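Local coordinates for protein sucrose 6(F)-phosphate phosphorylase (Thermoanaerobacterium thermosaccharolyticum DSM 571, PDB 6S9V) that belongs to the alpha-amylase family of carbohydrate-active enzymes and is built around a closed parallel beta/alpha barrel that carries the active site at one end, at residues D141-F146 with I220-F225; E248-H254 with F268-F273. All blocks are in the same frame, centred on the assembly; numbering follows the deposited sequence.

How the contacts relate
Contact 2 lies within the barrel wall, about 8 Å from the centre of the chain, whereas contact 1 lies at the surface, about 25 Å from that centre. Their own centres are 23 Å apart, yet one ring bridges them: Phe225 of contact 1 puts its CZ 3.2 Å from the backbone O of His254 in contact 2. The same CZ comes within 4.1 Å of Val253 CG1. Bound solutes, probably from the crystallisation liquor, lie near both contacts and may mark a pocket: sulfate is bound about 5 Å from the side chain of Phe146 and about 4 Å from that of His254, while a BTB molecule sits about 4 Å from the side chain of Glu252.

Contact 1 of 2, residues D141-F146 with I220-F225; sequences DIEKMF and IGTSCF
Phe146 turns the edge of its ring to one face of Phe225 in a T-shaped pair, centroids 5.6 Å apart and planes at 76°. CE2 of Phe146 lies over that face, and Tyr215 makes a second edge-to-face pair with Phe225. Both phenylalanines place CG opposite the backbone N (chi1 180° and -176°), and the two side chains run alongside each other in the same direction. Just behind the rings, Phe146 N donates a nearly straight bond of 2.9 Å to a lone pair of Ser223 O, and two CA-H...O contacts tighten the junction: Ser223 CA to Lys144 O and Met145 CA to Ser223 O. The extended Met145 side chain runs past Cys224 SG and brings its CE to 3.8 Å from Ile220 CD1. Where the backbones diverge, one water donates hydrogen bonds to Asp141 O and Thr222 O and accepts from Gly221 N at 2.8 Å. Asp141 lays its carboxylate against Ile220 CG2, while OD2 is hydrogen-bonded to Trp132 NE1. The contact thus ties helix 139-142 and the turn Ile142-Met145 to the loop between strand 207-210 and helix 230-244, with Trp168 of strand 164-168 packed on Met145.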
# COMPACT_ATOMS: atom_id res chain seq x y z
N ASP A 141 -27.54 13.04 -6.74
CA ASP A 141 -26.17 13.42 -6.44
C ASP A 141 -25.35 12.22 -5.98
O ASP A 141 -24.19 12.07 -6.37
CB ASP A 141 -26.15 14.52 -5.37
CG ASP A 141 -26.76 15.82 -5.86
OD1 ASP A 141 -26.80 16.03 -7.09
OD2 ASP A 141 -27.18 16.64 -5.01
N ILE A 142 -25.95 11.35 -5.16
CA ILE A 142 -25.25 10.15 -4.71
C ILE A 142 -24.89 9.27 -5.91
O ILE A 142 -23.81 8.66 -5.95
CB ILE A 142 -26.11 9.37 -3.70
CG1 ILE A 142 -26.49 10.24 -2.50
CG2 ILE A 142 -25.38 8.12 -3.24
CD1 ILE A 142 -25.32 10.87 -1.80
N GLU A 143 -25.78 9.20 -6.89
CA GLU A 143 -25.57 8.36 -8.06
C GLU A 143 -24.35 8.78 -8.87
O GLU A 143 -23.81 7.96 -9.62
CB GLU A 143 -26.83 8.38 -8.94
CG GLU A 143 -28.02 7.67 -8.31
CD GLU A 143 -29.32 7.93 -9.05
OE1 GLU A 143 -29.37 8.85 -9.89
OE2 GLU A 143 -30.31 7.21 -8.79
N LYS A 144 -23.90 10.02 -8.73
CA LYS A 144 -22.69 10.48 -9.42
C LYS A 144 -21.41 10.11 -8.68
O LYS A 144 -20.32 10.32 -9.22
CB LYS A 144 -22.73 11.99 -9.62
CG LYS A 144 -23.89 12.50 -10.47
CD LYS A 144 -23.83 14.01 -10.60
CE LYS A 144 -25.03 14.56 -11.38
NZ LYS A 144 -24.98 16.05 -11.46
N MET A 145 -21.51 9.58 -7.47
CA MET A 145 -20.34 9.39 -6.63
C MET A 145 -19.74 8.01 -6.83
O MET A 145 -20.43 7.04 -7.15
CB MET A 145 -20.70 9.59 -5.16
CG MET A 145 -21.20 10.98 -4.85
SD MET A 145 -21.69 11.16 -3.12
CE MET A 145 -22.32 12.84 -3.17
N PHE A 146 -18.43 7.93 -6.62
CA PHE A 146 -17.70 6.66 -6.58
C PHE A 146 -17.90 6.06 -5.19
O PHE A 146 -17.17 6.36 -4.25
CB PHE A 146 -16.23 6.90 -6.91
CG PHE A 146 -15.38 5.65 -6.89
CD1 PHE A 146 -15.78 4.49 -7.53
CD2 PHE A 146 -14.12 5.68 -6.30
CE1 PHE A 146 -14.98 3.36 -7.51
CE2 PHE A 146 -13.31 4.55 -6.29
CZ PHE A 146 -13.74 3.40 -6.90
N ILE A 220 -20.47 18.03 -4.18
CA ILE A 220 -21.69 17.60 -4.84
C ILE A 220 -21.56 17.87 -6.34
O ILE A 220 -21.07 18.92 -6.76
CB ILE A 220 -22.92 18.32 -4.26
CG1 ILE A 220 -23.12 17.94 -2.79
CG2 ILE A 220 -24.17 17.97 -5.06
CD1 ILE A 220 -23.16 16.45 -2.53
N GLY A 221 -22.00 16.91 -7.14
CA GLY A 221 -21.87 16.99 -8.58
C GLY A 221 -20.64 16.30 -9.14
O GLY A 221 -20.56 16.13 -10.36
N THR A 222 -19.70 15.90 -8.29
CA THR A 222 -18.51 15.17 -8.71
C THR A 222 -18.58 13.74 -8.21
O THR A 222 -19.47 13.37 -7.42
CB THR A 222 -17.24 15.84 -8.19
OG1 THR A 222 -17.07 15.51 -6.80
CG2 THR A 222 -17.29 17.34 -8.33
N SER A 223 -17.60 12.94 -8.63
CA SER A 223 -17.47 11.57 -8.13
C SER A 223 -17.05 11.54 -6.67
O SER A 223 -17.17 10.49 -6.03
CB SER A 223 -16.44 10.80 -8.96
OG SER A 223 -15.15 11.36 -8.78
N CYS A 224 -16.55 12.65 -6.14
CA CYS A 224 -15.95 12.71 -4.81
C CYS A 224 -14.73 11.81 -4.72
O CYS A 224 -14.40 11.31 -3.63
CB CYS A 224 -16.97 12.35 -3.73
SG CYS A 224 -18.35 13.52 -3.71
N PHE A 225 -14.04 11.59 -5.84
CA PHE A 225 -12.76 10.91 -5.83
C PHE A 225 -11.74 11.74 -6.60
O PHE A 225 -11.96 12.09 -7.77
CB PHE A 225 -12.82 9.49 -6.43
CG PHE A 225 -11.52 8.75 -6.34
CD1 PHE A 225 -11.11 8.20 -5.14
CD2 PHE A 225 -10.70 8.62 -7.45
CE1 PHE A 225 -9.90 7.53 -5.04
CE2 PHE A 225 -9.49 7.95 -7.35
CZ PHE A 225 -9.09 7.41 -6.16
O HOH W 1 -22.04 14.16 -6.64

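Contact 2 of 2, residues E248-H254 with F268-F273; sequences ELLLEVH and FLIYDF
Strand 248-251 and the weakly bonded strand 269-271 are neighbours in the parallel barrel, joined by helix 257-265 in a beta-alpha-beta unit, and their segment axes diverge by 34°. Leu251 N donates to Leu269 O at 3.0 Å. Water fills in where the backbones part: one molecule links Leu249 O to Leu269 N, and another donates to Leu251 O while accepting from Val253 N and Tyr271 N. Leu250, with CG trans to its backbone N (chi1 173°), crosses the Tyr271 side chain at about a right angle. Its CG sits over the ring face, 4.0 Å from the centroid, in a CH-pi contact, and CD2 presses close to CZ at 3.3 Å. In the other direction Leu251 sends CD2 to within 3.9 Å of Phe268 CD1. Phe303 of strand 302-304 also packs on Leu250 and Tyr271, and Leu235 of helix 230-244 covers Leu251 and Phe268. Beyond the strands, His254 and Phe273 stack face to face, centroids 3.9 Å apart with planes at 29°. CE1 of the imidazole stands over the centre of the benzene ring, whose opposite face receives Tyr271 CB nearer the rim. His254 ND1 is held by Asp317 OD2, which fixes the turn of the imidazole. Glu252 brings CG up to the rim of Phe273, 4.0 Å from CZ, while OE1 accepts from Ala212 N. The whole is a parallel beta-alpha-beta unit of the eight-stranded, TIM-type barrel; Glu252, near the bound BTB, and His254, near a sulfate, lie just past the C-terminal end of strand 248-251, the end at which enzymes of this fold carry their active site.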
# COMPACT_ATOMS: atom_id res chain seq x y z
N GLU A 248 8.45 12.35 5.00
CA GLU A 248 8.05 12.30 3.59
C GLU A 248 6.70 11.59 3.49
O GLU A 248 6.44 10.65 4.24
CB GLU A 248 9.08 11.56 2.74
CG GLU A 248 10.47 12.19 2.70
CD GLU A 248 10.65 13.19 1.56
OE1 GLU A 248 9.69 13.43 0.80
OE2 GLU A 248 11.77 13.74 1.44
N LEU A 249 5.86 12.04 2.57
CA LEU A 249 4.53 11.47 2.38
C LEU A 249 4.53 10.49 1.21
O LEU A 249 5.12 10.76 0.16
CB LEU A 249 3.48 12.55 2.13
CG LEU A 249 3.27 13.58 3.25
CD1 LEU A 249 2.15 14.55 2.89
CD2 LEU A 249 2.98 12.92 4.58
N LEU A 250 3.86 9.35 1.40
CA LEU A 250 3.64 8.35 0.36
C LEU A 250 2.13 8.27 0.15
O LEU A 250 1.39 7.88 1.06
CB LEU A 250 4.22 7.00 0.77
CG LEU A 250 3.96 5.78 -0.10
CD1 LEU A 250 4.31 6.01 -1.55
CD2 LEU A 250 4.76 4.60 0.48
N LEU A 251 1.67 8.69 -1.03
CA LEU A 251 0.24 8.75 -1.31
C LEU A 251 -0.24 7.42 -1.88
O LEU A 251 0.37 6.87 -2.79
CB LEU A 251 -0.08 9.87 -2.30
CG LEU A 251 0.13 11.30 -1.81
CD1 LEU A 251 1.52 11.57 -1.28
CD2 LEU A 251 -0.22 12.27 -2.95
N GLU A 252 -1.35 6.92 -1.34
CA GLU A 252 -2.00 5.72 -1.84
C GLU A 252 -3.22 6.13 -2.65
O GLU A 252 -4.22 6.56 -2.09
CB GLU A 252 -2.42 4.79 -0.71
CG GLU A 252 -3.23 3.58 -1.19
CD GLU A 252 -4.70 3.63 -0.79
OE1 GLU A 252 -5.00 4.02 0.35
OE2 GLU A 252 -5.56 3.31 -1.64
N VAL A 253 -3.14 5.98 -3.97
CA VAL A 253 -4.21 6.37 -4.88
C VAL A 253 -4.37 5.24 -5.89
O VAL A 253 -3.45 4.98 -6.68
CB VAL A 253 -3.91 7.70 -5.60
CG1 VAL A 253 -5.02 8.06 -6.60
CG2 VAL A 253 -3.74 8.82 -4.58
N HIS A 254 -5.52 4.58 -5.86
CA HIS A 254 -5.91 3.64 -6.91
C HIS A 254 -6.73 4.43 -7.93
O HIS A 254 -7.87 4.80 -7.66
CB HIS A 254 -6.71 2.48 -6.32
CG HIS A 254 -5.88 1.56 -5.48
ND1 HIS A 254 -4.89 0.76 -6.00
CD2 HIS A 254 -5.88 1.34 -4.14
CE1 HIS A 254 -4.34 0.06 -5.03
NE2 HIS A 254 -4.92 0.40 -3.89
N PHE A 268 5.15 14.25 -5.78
CA PHE A 268 4.62 13.38 -4.74
C PHE A 268 5.07 11.94 -4.95
O PHE A 268 5.06 11.44 -6.08
CB PHE A 268 3.09 13.44 -4.69
CG PHE A 268 2.54 14.79 -4.30
CD1 PHE A 268 2.42 15.14 -2.96
CD2 PHE A 268 2.15 15.69 -5.26
CE1 PHE A 268 1.93 16.38 -2.60
CE2 PHE A 268 1.65 16.93 -4.90
CZ PHE A 268 1.54 17.27 -3.57
N LEU A 269 5.45 11.28 -3.86
CA LEU A 269 5.72 9.85 -3.90
C LEU A 269 4.43 9.05 -4.04
O LEU A 269 3.42 9.36 -3.39
CB LEU A 269 6.46 9.40 -2.64
CG LEU A 269 7.86 9.99 -2.44
CD1 LEU A 269 8.36 9.78 -1.02
CD2 LEU A 269 8.82 9.33 -3.42
N ILE A 270 4.46 8.03 -4.89
CA ILE A 270 3.31 7.18 -5.16
C ILE A 270 3.71 5.72 -5.08
O ILE A 270 4.89 5.36 -5.08
CB ILE A 270 2.67 7.46 -6.54
CG1 ILE A 270 3.68 7.17 -7.66
CG2 ILE A 270 2.17 8.90 -6.62
CD1 ILE A 270 3.08 7.16 -9.05
N TYR A 271 2.69 4.86 -5.05
CA TYR A 271 2.88 3.43 -5.18
C TYR A 271 2.79 3.01 -6.64
O TYR A 271 1.96 3.52 -7.39
CB TYR A 271 1.81 2.66 -4.40
CG TYR A 271 2.00 2.62 -2.91
CD1 TYR A 271 2.95 1.77 -2.35
CD2 TYR A 271 1.22 3.39 -2.07
CE1 TYR A 271 3.12 1.71 -0.98
CE2 TYR A 271 1.38 3.34 -0.71
CZ TYR A 271 2.33 2.50 -0.16
OH TYR A 271 2.50 2.44 1.20
N ASP A 272 3.61 2.05 -7.02
CA ASP A 272 3.53 1.48 -8.36
C ASP A 272 2.43 0.41 -8.34
O ASP A 272 2.67 -0.74 -8.00
CB ASP A 272 4.87 0.89 -8.78
CG ASP A 272 4.90 0.53 -10.26
OD1 ASP A 272 3.82 0.25 -10.81
OD2 ASP A 272 6.00 0.53 -10.86
N PHE A 273 1.21 0.82 -8.68
CA PHE A 273 0.08 -0.10 -8.71
C PHE A 273 -0.14 -0.75 -10.07
O PHE A 273 -1.12 -1.50 -10.24
CB PHE A 273 -1.19 0.63 -8.26
CG PHE A 273 -1.27 0.89 -6.76
CD1 PHE A 273 -0.90 -0.09 -5.84
CD2 PHE A 273 -1.70 2.11 -6.28
CE1 PHE A 273 -0.98 0.14 -4.47
CE2 PHE A 273 -1.78 2.36 -4.92
CZ PHE A 273 -1.42 1.38 -4.01
O HOH W 2 5.51 12.91 -1.49
O HOH W 3 -0.36 5.75 -5.20